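Hemerythrin-like domain-containing protein (Streptococcus mutans, PDB 2QKP) is of unknown function, but its C-terminal PAS domain is probably a sensory or ligand-binding module of a hemerythrin-like protein. Local coordinates at residues 53-58 with 95-100. Residues are numbered along the deposited sequence; the frame is centred on the assembly and turned at random.
Sequences MVFKRT and MWFQSE
F97 meets V54 and F55, and this small apolar patch near the surface makes up the contact. The second segment starts at M95, on the edge strand 92-99 of the sheet. W96 follows and packs on L136 of the second subunit. F97 comes next and is hydrogen-bonded through its backbone to V106 of strand 104-114. The F97 side chain leaves the strand toward the loop 53-58. The far end of the ring does the touching. F55 approaches from the opposite direction, and its CZ lies 3.9 Å from CE2 of F97, at the edge of the F97 ring and near its plane. F55 CE1 is also close, 4.1 Å from F97 CZ. The rings therefore meet through their outer carbons and are not stacked face on face. V54 passes alongside F97, the two side chains running in opposite directions. Its CG1, anti to the backbone N (chi1 178°), reaches 4.0 Å from F97 CZ. The same methyl lies over the face of the F55 ring, 4.1 Å above its plane, and so touches both aromatic side chains. V54 and F97 both touch V106, and V54 and F55 both touch V127 of strand 120-129. Past F97, the strand ends at S99. The loop has its own tie: K56 NZ donates to M53 O at 2.7 Å, in the carbonyl plane and on a lone pair. The contact joins the segment between strand 41-44 and helix 72-86 to the edge of the antiparallel sheet with strand order 2-1-5-4-3, the arrangement of the PAS fold.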
ATOM      1  N   MET A  53       1.588   9.161  14.540  1.00 32.21           N
ATOM      2  CA  MET A  53       2.510   8.686  13.511  1.00 29.30           C
ATOM      3  C   MET A  53       3.851   8.236  14.092  1.00 29.60           C
ATOM      4  O   MET A  53       4.375   8.825  15.060  1.00 29.87           O
ATOM      5  CB  MET A  53       2.739   9.790  12.483  1.00 29.11           C
ATOM      6  CG  MET A  53       1.531  10.102  11.576  1.00 28.37           C
ATOM      7  SD  MET A  53       1.816  11.607  10.592  1.00 24.34           S
ATOM      8  CE  MET A  53       2.780  10.856   9.243  1.00 28.75           C
ATOM      9  N   VAL A  54       4.416   7.185  13.507  1.00 28.44           N
ATOM     10  CA  VAL A  54       5.738   6.698  13.908  1.00 27.80           C
ATOM     11  C   VAL A  54       6.757   7.793  13.583  1.00 27.97           C
ATOM     12  O   VAL A  54       7.551   8.204  14.445  1.00 27.40           O
ATOM     13  CB  VAL A  54       6.110   5.370  13.168  1.00 27.81           C
ATOM     14  CG1 VAL A  54       7.501   4.895  13.546  1.00 27.42           C
ATOM     15  CG2 VAL A  54       5.054   4.273  13.435  1.00 29.03           C
ATOM     16  N   PHE A  55       6.698   8.281  12.343  1.00 27.81           N
ATOM     17  CA  PHE A  55       7.588   9.330  11.856  1.00 28.32           C
ATOM     18  C   PHE A  55       6.710  10.510  11.514  1.00 28.37           C
ATOM     19  O   PHE A  55       6.078  10.542  10.458  1.00 28.76           O
ATOM     20  CB  PHE A  55       8.371   8.892  10.606  1.00 28.00           C
ATOM     21  CG  PHE A  55       9.353   7.776  10.858  1.00 27.89           C
ATOM     22  CD1 PHE A  55      10.134   7.754  12.011  1.00 28.82           C
ATOM     23  CD2 PHE A  55       9.524   6.769   9.917  1.00 28.12           C
ATOM     24  CE1 PHE A  55      11.052   6.718  12.240  1.00 29.99           C
ATOM     25  CE2 PHE A  55      10.445   5.742  10.129  1.00 29.69           C
ATOM     26  CZ  PHE A  55      11.204   5.712  11.293  1.00 28.22           C
ATOM     27  N   LYS A  56       6.666  11.470  12.425  1.00 28.87           N
ATOM     28  CA  LYS A  56       5.787  12.607  12.267  1.00 29.55           C
ATOM     29  C   LYS A  56       6.088  13.345  10.972  1.00 29.13           C
ATOM     30  O   LYS A  56       7.247  13.626  10.667  1.00 28.01           O
ATOM     31  CB  LYS A  56       5.941  13.562  13.435  1.00 30.77           C
ATOM     32  CG  LYS A  56       4.660  13.781  14.172  1.00 34.16           C
ATOM     33  CD  LYS A  56       4.594  12.788  15.305  1.00 39.83           C
ATOM     34  CE  LYS A  56       3.185  12.284  15.515  1.00 41.96           C
ATOM     35  NZ  LYS A  56       3.208  10.994  16.247  1.00 44.31           N
ATOM     36  N   ARG A  57       5.036  13.619  10.208  1.00 28.23           N
ATOM     37  CA  ARG A  57       5.130  14.504   9.057  1.00 28.83           C
ATOM     38  C   ARG A  57       4.070  15.567   9.275  1.00 29.32           C
ATOM     39  O   ARG A  57       3.048  15.306   9.918  1.00 29.73           O
ATOM     40  CB  ARG A  57       4.846  13.760   7.744  1.00 28.78           C
ATOM     41  CG  ARG A  57       5.586  12.436   7.566  1.00 28.57           C
ATOM     42  CD  ARG A  57       7.068  12.624   7.336  1.00 30.41           C
ATOM     43  NE  ARG A  57       7.721  11.324   7.153  1.00 33.19           N
ATOM     44  CZ  ARG A  57       8.967  11.027   7.519  1.00 34.05           C
ATOM     45  NH1 ARG A  57       9.746  11.922   8.112  1.00 32.99           N
ATOM     46  NH2 ARG A  57       9.438   9.810   7.282  1.00 33.42           N
ATOM     47  N   THR A  58       4.301  16.756   8.738  1.00 30.29           N
ATOM     48  CA  THR A  58       3.318  17.833   8.839  1.00 30.93           C
ATOM     49  C   THR A  58       3.098  18.482   7.461  1.00 30.86           C
ATOM     50  O   THR A  58       3.984  18.441   6.612  1.00 29.94           O
ATOM     51  CB  THR A  58       3.738  18.890   9.886  1.00 31.02           C
ATOM     52  OG1 THR A  58       4.940  19.535   9.460  1.00 33.09           O
ATOM     53  CG2 THR A  58       3.974  18.233  11.247  1.00 31.92           C
ATOM     54  N   MET A  95      14.817  -1.178   7.691  1.00 18.15           N
ATOM     55  CA  MET A  95      15.224  -1.103   9.083  1.00 19.16           C
ATOM     56  C   MET A  95      14.054  -1.457  10.012  1.00 18.86           C
ATOM     57  O   MET A  95      12.885  -1.365   9.637  1.00 18.24           O
ATOM     58  CB  MET A  95      15.871   0.265   9.425  1.00 20.30           C
ATOM     59  CG  MET A  95      15.412   1.493   8.678  1.00 25.70           C
ATOM     60  SD  MET A  95      15.916   1.724   6.952  1.00 23.57           S
ATOM     61  CE  MET A  95      17.407   2.724   7.104  1.00 28.94           C
ATOM     62  N   TRP A  96      14.370  -1.895  11.230  1.00 17.89           N
ATOM     63  CA  TRP A  96      13.304  -2.229  12.163  1.00 19.05           C
ATOM     64  C   TRP A  96      13.789  -1.963  13.586  1.00 19.55           C
ATOM     65  O   TRP A  96      15.001  -2.001  13.853  1.00 19.48           O
ATOM     66  CB  TRP A  96      12.860  -3.684  12.017  1.00 18.23           C
ATOM     67  CG  TRP A  96      13.974  -4.705  12.064  1.00 19.73           C
ATOM     68  CD1 TRP A  96      14.494  -5.328  13.175  1.00 20.80           C
ATOM     69  CD2 TRP A  96      14.679  -5.235  10.944  1.00 19.80           C
ATOM     70  NE1 TRP A  96      15.492  -6.207  12.806  1.00 18.87           N
ATOM     71  CE2 TRP A  96      15.620  -6.176  11.439  1.00 19.66           C
ATOM     72  CE3 TRP A  96      14.630  -4.994   9.575  1.00 18.91           C
ATOM     73  CZ2 TRP A  96      16.499  -6.859  10.598  1.00 20.45           C
ATOM     74  CZ3 TRP A  96      15.473  -5.698   8.744  1.00 19.67           C
ATOM     75  CH2 TRP A  96      16.404  -6.620   9.256  1.00 21.14           C
ATOM     76  N   PHE A  97      12.843  -1.670  14.463  1.00 21.05           N
ATOM     77  CA  PHE A  97      13.142  -1.287  15.842  1.00 22.29           C
ATOM     78  C   PHE A  97      11.886  -1.367  16.678  1.00 24.06           C
ATOM     79  O   PHE A  97      10.771  -1.265  16.158  1.00 22.54           O
ATOM     80  CB  PHE A  97      13.721   0.143  15.899  1.00 23.22           C
ATOM     81  CG  PHE A  97      12.789   1.221  15.383  1.00 23.50           C
ATOM     82  CD1 PHE A  97      11.901   1.876  16.245  1.00 24.98           C
ATOM     83  CD2 PHE A  97      12.811   1.597  14.044  1.00 25.39           C
ATOM     84  CE1 PHE A  97      11.039   2.891  15.777  1.00 24.71           C
ATOM     85  CE2 PHE A  97      11.958   2.605  13.568  1.00 24.50           C
ATOM     86  CZ  PHE A  97      11.069   3.247  14.433  1.00 26.15           C
ATOM     87  N   GLN A  98      12.076  -1.533  17.989  1.00 25.47           N
ATOM     88  CA  GLN A  98      10.986  -1.545  18.949  1.00 28.71           C
ATOM     89  C   GLN A  98      10.604  -0.105  19.286  1.00 30.52           C
ATOM     90  O   GLN A  98      11.482   0.734  19.487  1.00 30.78           O
ATOM     91  CB  GLN A  98      11.455  -2.227  20.231  1.00 29.37           C
ATOM     92  CG  GLN A  98      11.436  -3.715  20.193  1.00 33.14           C
ATOM     93  CD  GLN A  98      10.081  -4.277  20.520  1.00 39.16           C
ATOM     94  OE1 GLN A  98       9.845  -5.482  20.376  1.00 42.70           O
ATOM     95  NE2 GLN A  98       9.170  -3.412  20.964  1.00 40.27           N
ATOM     96  N   SER A  99       9.307   0.183  19.318  1.00 32.54           N
ATOM     97  CA  SER A  99       8.820   1.464  19.809  1.00 34.57           C
ATOM     98  C   SER A  99       7.912   1.201  21.002  1.00 35.83           C
ATOM     99  O   SER A  99       6.742   0.879  20.827  1.00 35.81           O
ATOM    100  CB  SER A  99       8.051   2.216  18.720  1.00 34.47           C
ATOM    101  OG  SER A  99       7.502   3.422  19.246  1.00 35.99           O
ATOM    102  N   GLU A 100       8.449   1.323  22.209  1.00 37.38           N
ATOM    103  CA  GLU A 100       7.626   1.151  23.411  1.00 39.28           C
ATOM    104  C   GLU A 100       6.596   2.285  23.557  1.00 39.30           C
ATOM    105  O   GLU A 100       5.475   2.045  24.013  1.00 40.05           O
ATOM    106  CB  GLU A 100       8.490   1.004  24.671  1.00 39.69           C
ATOM    107  CG  GLU A 100       9.325  -0.289  24.736  1.00 42.76           C
ATOM    108  CD  GLU A 100       8.491  -1.553  24.944  1.00 46.38           C
ATOM    109  OE1 GLU A 100       7.468  -1.728  24.241  1.00 49.00           O
ATOM    110  OE2 GLU A 100       8.867  -2.391  25.796  1.00 48.13           O
TER